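PDB 1W7C: lysyl oxidase from Pichia pastoris, which probably oxidises primary amines, including lysine side chains of peptides, to aldehydes by means of a copper ion and a topaquinone cofactor. Local coordinates for residues L337-A342 against R613-L618; T594-R599 against P627-A632. All coordinates share one frame; numbering follows the deposited sequence.

Contact 1 of 2, residues L337-A342 against R613-L618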
loop_
_atom_site.group_PDB
_atom_site.type_symbol
_atom_site.label_atom_id
_atom_site.label_comp_id
_atom_site.label_asym_id
_atom_site.label_seq_id
_atom_site.Cartn_x
_atom_site.Cartn_y
_atom_site.Cartn_z
ATOM N N LEU A 337 10.185 -12.262 11.624
ATOM C CA LEU A 337 10.662 -10.955 12.081
ATOM C C LEU A 337 11.893 -11.159 12.951
ATOM O O LEU A 337 11.898 -12.021 13.844
ATOM C CB LEU A 337 9.561 -10.284 12.892
ATOM C CG LEU A 337 9.939 -8.936 13.515
ATOM C CD1 LEU A 337 10.111 -7.853 12.469
ATOM C CD2 LEU A 337 8.922 -8.558 14.561
ATOM N N GLN A 338 12.897 -10.319 12.738
ATOM C CA GLN A 338 14.176 -10.443 13.410
ATOM C C GLN A 338 14.476 -9.359 14.425
ATOM O O GLN A 338 15.113 -9.617 15.436
ATOM C CB GLN A 338 15.299 -10.404 12.360
ATOM C CG GLN A 338 15.279 -11.626 11.507
ATOM C CD GLN A 338 15.698 -12.850 12.244
ATOM O OE1 GLN A 338 16.729 -12.854 12.915
ATOM N NE2 GLN A 338 14.888 -13.894 12.144
ATOM N N GLU A 339 14.060 -8.140 14.126
ATOM C CA GLU A 339 14.465 -6.959 14.917
ATOM C C GLU A 339 13.628 -5.792 14.499
ATOM O O GLU A 339 13.160 -5.717 13.361
ATOM C CB GLU A 339 15.942 -6.646 14.750
ATOM C CG GLU A 339 16.530 -5.449 15.495
ATOM C CD GLU A 339 16.433 -5.536 17.023
ATOM O OE1 GLU A 339 15.307 -5.492 17.581
ATOM O OE2 GLU A 339 17.520 -5.577 17.679
ATOM N N LEU A 340 13.430 -4.894 15.441
ATOM C CA LEU A 340 12.792 -3.609 15.199
ATOM C C LEU A 340 13.584 -2.572 15.961
ATOM O O LEU A 340 13.815 -2.726 17.171
ATOM C CB LEU A 340 11.327 -3.530 15.652
ATOM C CG LEU A 340 10.332 -4.588 15.432
ATOM C CD1 LEU A 340 10.543 -5.660 16.462
ATOM C CD2 LEU A 340 8.905 -3.960 15.571
ATOM N N ILE A 341 13.987 -1.516 15.279
ATOM C CA ILE A 341 14.758 -0.419 15.873
ATOM C C ILE A 341 13.955 0.870 15.812
ATOM O O ILE A 341 13.110 1.074 14.923
ATOM C CB ILE A 341 16.159 -0.216 15.231
ATOM C CG1 ILE A 341 16.020 0.108 13.746
ATOM C CG2 ILE A 341 17.000 -1.458 15.519
ATOM C CD1 ILE A 341 17.347 0.590 13.100
ATOM N N ALA A 342 14.232 1.736 16.770
ATOM C CA ALA A 342 13.692 3.076 16.765
ATOM C C ALA A 342 14.827 4.012 17.109
ATOM O O ALA A 342 15.320 3.997 18.254
ATOM C CB ALA A 342 12.550 3.223 17.753
ATOM N N ARG A 613 20.094 -15.555 12.742
ATOM C CA ARG A 613 19.370 -14.337 13.133
ATOM C C ARG A 613 20.250 -13.104 12.912
ATOM O O ARG A 613 21.460 -13.156 13.093
ATOM C CB ARG A 613 18.932 -14.428 14.600
ATOM C CG ARG A 613 20.072 -14.685 15.596
ATOM C CD ARG A 613 19.538 -15.067 16.986
ATOM N NE ARG A 613 18.628 -14.045 17.475
ATOM C CZ ARG A 613 17.707 -14.210 18.380
ATOM N NH1 ARG A 613 17.628 -15.372 19.007
ATOM N NH2 ARG A 613 16.898 -13.213 18.670
ATOM N N SER A 614 19.609 -11.996 12.513
ATOM C CA SER A 614 20.325 -10.787 12.152
ATOM C C SER A 614 20.619 -9.853 13.334
ATOM O O SER A 614 21.362 -8.900 13.159
ATOM C CB SER A 614 19.553 -10.047 11.090
ATOM O OG SER A 614 18.244 -9.811 11.553
ATOM N N SER A 615 19.950 -10.076 14.466
ATOM C CA SER A 615 20.200 -9.383 15.718
ATOM C C SER A 615 19.953 -10.358 16.831
ATOM O O SER A 615 19.518 -11.498 16.567
ATOM C CB SER A 615 19.275 -8.167 15.859
ATOM O OG SER A 615 19.655 -7.375 16.976
ATOM N N THR A 616 20.236 -9.951 18.058
ATOM C CA THR A 616 19.929 -10.749 19.255
ATOM C C THR A 616 19.429 -9.830 20.334
ATOM O O THR A 616 19.652 -8.622 20.268
ATOM C CB THR A 616 21.199 -11.496 19.787
ATOM O OG1 THR A 616 22.053 -10.583 20.468
ATOM C CG2 THR A 616 21.977 -12.184 18.696
ATOM N N ALA A 617 18.847 -10.395 21.374
ATOM C CA ALA A 617 18.415 -9.628 22.536
ATOM C C ALA A 617 19.614 -9.063 23.314
ATOM O O ALA A 617 19.428 -8.225 24.169
ATOM C CB ALA A 617 17.576 -10.494 23.477
ATOM N N LEU A 618 20.799 -9.589 23.008
ATOM C CA LEU A 618 22.040 -9.261 23.660
ATOM C C LEU A 618 22.874 -8.262 22.860
ATOM O O LEU A 618 23.968 -7.895 23.288
ATOM C CB LEU A 618 22.832 -10.561 23.923
ATOM C CG LEU A 618 22.106 -11.578 24.816
ATOM C CD1 LEU A 618 22.972 -12.817 24.996
ATOM C CD2 LEU A 618 21.729 -10.934 26.168
#
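Glu-339 and Ser-615 meet through their side chains where a loop lies against strand 329-344 in the large β-sandwich of the copper amine oxidase enzyme domain. The glutamate can be followed outward from its base. Its CB packs on Ser-615 CB at 3.8 Å, and CG remains beside the same atom, 3.9 Å from Ser-615 CB. CG stands anti to the backbone N, and the bend at chi2 (61°) turns CD so that OE2 comes to the Ser-615 hydroxyl. There Ser-615 OG donates to Glu-339 OE2 over 2.9 Å, approaching from above the carboxylate plane (37° out of it). The same OE2 is hydrogen-bonded to Ser-357 OG and to Gln-595 NE2, which makes three partners. The other oxygen, OE1, turns its anti lone pair to the backbone of its own strand and accepts from Leu-340 N at 2.9 Å; Ile-359 N is a further partner. Both ends of the carboxylate are therefore fixed, which would limit its rotation in a buried setting. The Glu-339 side chain lies about 5 Å from that of Asp-358, the predicted proton acceptor, so the contact is close to the probable active site.

One residue earlier, Gln-338 grips the loop backbone. Its OE1 accepts from Ser-614 N at 3.0 Å with an N-H...O angle of 152°, the donor somewhat tilted from the amide plane. Nearer the strand, Ser-614 OG presses on Gln-338 CB at 3.1 Å while hydrogen-bonding to Asn-493 OD1 on the adjoining strand 488-498. Arg-613 NH2 forms a salt bridge to Asp-316 outside the loop; within the loop, the arginine curls back at chi3 and donates from NE to Ser-615 O, 2.8 Å away and in the carbonyl plane.

Contact 2 of 2, residues T594-R599 against P627-A632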
loop_
_atom_site.group_PDB
_atom_site.type_symbol
_atom_site.label_atom_id
_atom_site.label_comp_id
_atom_site.label_asym_id
_atom_site.label_seq_id
_atom_site.Cartn_x
_atom_site.Cartn_y
_atom_site.Cartn_z
ATOM N N THR A 594 25.748 -2.717 15.936
ATOM C CA THR A 594 24.709 -3.537 16.513
ATOM C C THR A 594 23.508 -3.804 15.624
ATOM O O THR A 594 22.697 -4.682 15.952
ATOM C CB THR A 594 24.193 -2.898 17.780
ATOM O OG1 THR A 594 23.803 -1.553 17.491
ATOM C CG2 THR A 594 25.269 -2.830 18.885
ATOM N N GLN A 595 23.348 -3.061 14.539
ATOM C CA GLN A 595 22.139 -3.068 13.708
ATOM C C GLN A 595 22.507 -2.849 12.242
ATOM O O GLN A 595 21.841 -2.089 11.528
ATOM C CB GLN A 595 21.150 -2.010 14.172
ATOM C CG GLN A 595 20.774 -2.087 15.632
ATOM C CD GLN A 595 19.989 -3.308 16.002
ATOM O OE1 GLN A 595 19.646 -4.142 15.149
ATOM N NE2 GLN A 595 19.596 -3.387 17.290
ATOM N N ASN A 596 23.541 -3.543 11.764
ATOM C CA ASN A 596 24.109 -3.258 10.447
ATOM C C ASN A 596 23.279 -3.705 9.236
ATOM O O ASN A 596 23.589 -3.387 8.122
ATOM C CB ASN A 596 25.512 -3.833 10.363
ATOM C CG ASN A 596 26.526 -3.072 11.183
ATOM O OD1 ASN A 596 26.384 -1.854 11.390
ATOM N ND2 ASN A 596 27.616 -3.760 11.557
ATOM N N TRP A 597 22.193 -4.437 9.485
ATOM C CA TRP A 597 21.212 -4.819 8.482
ATOM C C TRP A 597 20.302 -3.673 8.052
ATOM O O TRP A 597 19.632 -3.801 7.037
ATOM C CB TRP A 597 20.308 -5.948 9.061
ATOM C CG TRP A 597 19.659 -5.583 10.352
ATOM C CD1 TRP A 597 20.189 -5.788 11.585
ATOM C CD2 TRP A 597 18.520 -4.775 10.529
ATOM N NE1 TRP A 597 19.408 -5.194 12.533
ATOM C CE2 TRP A 597 18.366 -4.565 11.902
ATOM C CE3 TRP A 597 17.544 -4.255 9.663
ATOM C CZ2 TRP A 597 17.300 -3.843 12.432
ATOM C CZ3 TRP A 597 16.466 -3.562 10.210
ATOM C CH2 TRP A 597 16.361 -3.369 11.572
ATOM N N ALA A 598 20.287 -2.564 8.803
ATOM C CA ALA A 598 19.232 -1.548 8.650
ATOM C C ALA A 598 19.571 -0.421 7.668
ATOM O O ALA A 598 18.836 0.529 7.550
ATOM C CB ALA A 598 18.849 -0.996 9.998
ATOM N N ARG A 599 20.644 -0.603 6.905
ATOM C CA ARG A 599 21.241 0.433 6.083
ATOM C C ARG A 599 20.899 0.379 4.590
ATOM O O ARG A 599 21.230 1.330 3.880
ATOM C CB ARG A 599 22.762 0.388 6.221
ATOM C CG ARG A 599 23.407 -0.952 5.845
ATOM C CD ARG A 599 24.874 -0.995 6.168
ATOM N NE ARG A 599 25.433 -2.353 6.018
ATOM C CZ ARG A 599 25.874 -2.845 4.883
ATOM N NH1 ARG A 599 25.904 -2.125 3.778
ATOM N NH2 ARG A 599 26.360 -4.066 4.870
ATOM N N PRO A 627 27.117 -9.814 19.838
ATOM C CA PRO A 627 26.982 -11.238 19.521
ATOM C C PRO A 627 26.791 -11.504 18.043
ATOM O O PRO A 627 27.504 -12.373 17.499
ATOM C CB PRO A 627 25.822 -11.688 20.396
ATOM C CG PRO A 627 25.930 -10.812 21.596
ATOM C CD PRO A 627 26.337 -9.449 21.037
ATOM N N VAL A 628 25.903 -10.748 17.391
ATOM C CA VAL A 628 25.743 -10.810 15.947
ATOM C C VAL A 628 26.050 -9.446 15.337
ATOM O O VAL A 628 25.381 -8.432 15.645
ATOM C CB VAL A 628 24.327 -11.261 15.559
ATOM C CG1 VAL A 628 24.111 -11.071 14.045
ATOM C CG2 VAL A 628 24.103 -12.719 15.933
ATOM N N ASN A 629 27.059 -9.445 14.471
ATOM C CA ASN A 629 27.304 -8.348 13.567
ATOM C C ASN A 629 26.838 -8.821 12.200
ATOM O O ASN A 629 27.448 -9.696 11.613
ATOM C CB ASN A 629 28.769 -7.969 13.563
ATOM C CG ASN A 629 29.048 -6.757 12.676
ATOM O OD1 ASN A 629 28.340 -6.533 11.687
ATOM N ND2 ASN A 629 30.078 -5.983 13.014
ATOM N N PHE A 630 25.725 -8.260 11.732
ATOM C CA PHE A 630 25.103 -8.710 10.494
ATOM C C PHE A 630 26.082 -8.671 9.313
ATOM O O PHE A 630 25.972 -9.462 8.402
ATOM C CB PHE A 630 23.872 -7.873 10.208
ATOM C CG PHE A 630 23.184 -8.201 8.905
ATOM C CD1 PHE A 630 22.332 -9.283 8.821
ATOM C CD2 PHE A 630 23.425 -7.449 7.767
ATOM C CE1 PHE A 630 21.672 -9.596 7.645
ATOM C CE2 PHE A 630 22.762 -7.760 6.574
ATOM C CZ PHE A 630 21.921 -8.850 6.514
ATOM N N ASN A 631 27.000 -7.701 9.304
ATOM C CA ASN A 631 27.905 -7.578 8.197
ATOM C C ASN A 631 28.815 -8.796 8.034
ATOM O O ASN A 631 29.336 -9.009 6.956
ATOM C CB ASN A 631 28.755 -6.309 8.348
ATOM C CG ASN A 631 27.994 -5.048 8.013
ATOM O OD1 ASN A 631 26.876 -5.110 7.458
ATOM N ND2 ASN A 631 28.557 -3.897 8.390
ATOM N N ALA A 632 28.965 -9.611 9.085
ATOM C CA ALA A 632 29.749 -10.836 8.985
ATOM C C ALA A 632 29.132 -11.818 7.976
ATOM O O ALA A 632 29.818 -12.695 7.448
ATOM C CB ALA A 632 29.901 -11.493 10.345
HETATM O O HOH W 1 24.830 -5.782 13.143
HETATM O O HOH W 2 27.593 -1.088 8.372
#
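Arg-599, its chain extended from CG to NE, carries its guanidinium to Asn-631, where NH2 donates to Asn-631 OD1 over 2.8 Å; the oxygen sits at the guanidinium edge, and the two flat groups stand 77° apart. Arg-599 NH2 also bonds Phe-542 O. Asn-596 makes the second strong bond, from ND2 to Asn-629 OD1 at 2.9 Å. Asn-629 OD1 lies in the amide plane of Asn-596, whereas Asn-596 ND2 stands 42° above the carbonyl plane of Asn-629, not on a lone pair. Glu-593 OE2 accepts from the ND2 atoms of both asparagines and so ties their amides together. Asn-596 ND2 and Asn-631 ND2 are 3.3 Å apart, yet both are donors and form no bond. One water instead accepts from Asn-631 ND2 and donates weakly to Asn-596 OD1, while another accepts from the backbone N of both Asn-596 and Phe-630.

Packing lies beyond this polar network. Trp-597 CB sits over the Phe-630 ring, 3.7 Å from its centroid and 13° off the normal, a CH-pi contact. The indole presents its edge to the same ring in a T-shaped pair, and Phe-603 also meets Phe-630 edge-to-face.

Asn-629 OD1 takes a second bond, from Asn-631 N at 3.0 Å, through the face opposite to that used by Asn-596. This is an Asx turn, leading into the 3-10 segment that begins at Phe-630 and runs on toward Phe-633, a ligand of one of the calcium ions.

Contact 1 is buried near the middle of the chain, its centre about 8 Å from the chain centre; contact 2, at about 16 Å, is partly buried and includes ordered water. Segments 613-618 and 627-632 belong to one connection between strands 602-606 and 642-654, so the same long loop is fastened first to a strand and then to another loop. The chemistry differs accordingly: in buried contact 1 a carboxylate and a glutamine amide take bonds from a serine hydroxyl and a backbone N-H; contact 2 uses asparagine amides, a guanidinium, waters and aromatic rings. The two contacts touch directly, since Trp-597 CZ2 packs on Glu-339 CG at 3.5 Å and Thr-616 CG2 meets Val-628 CG2 at 3.5 Å.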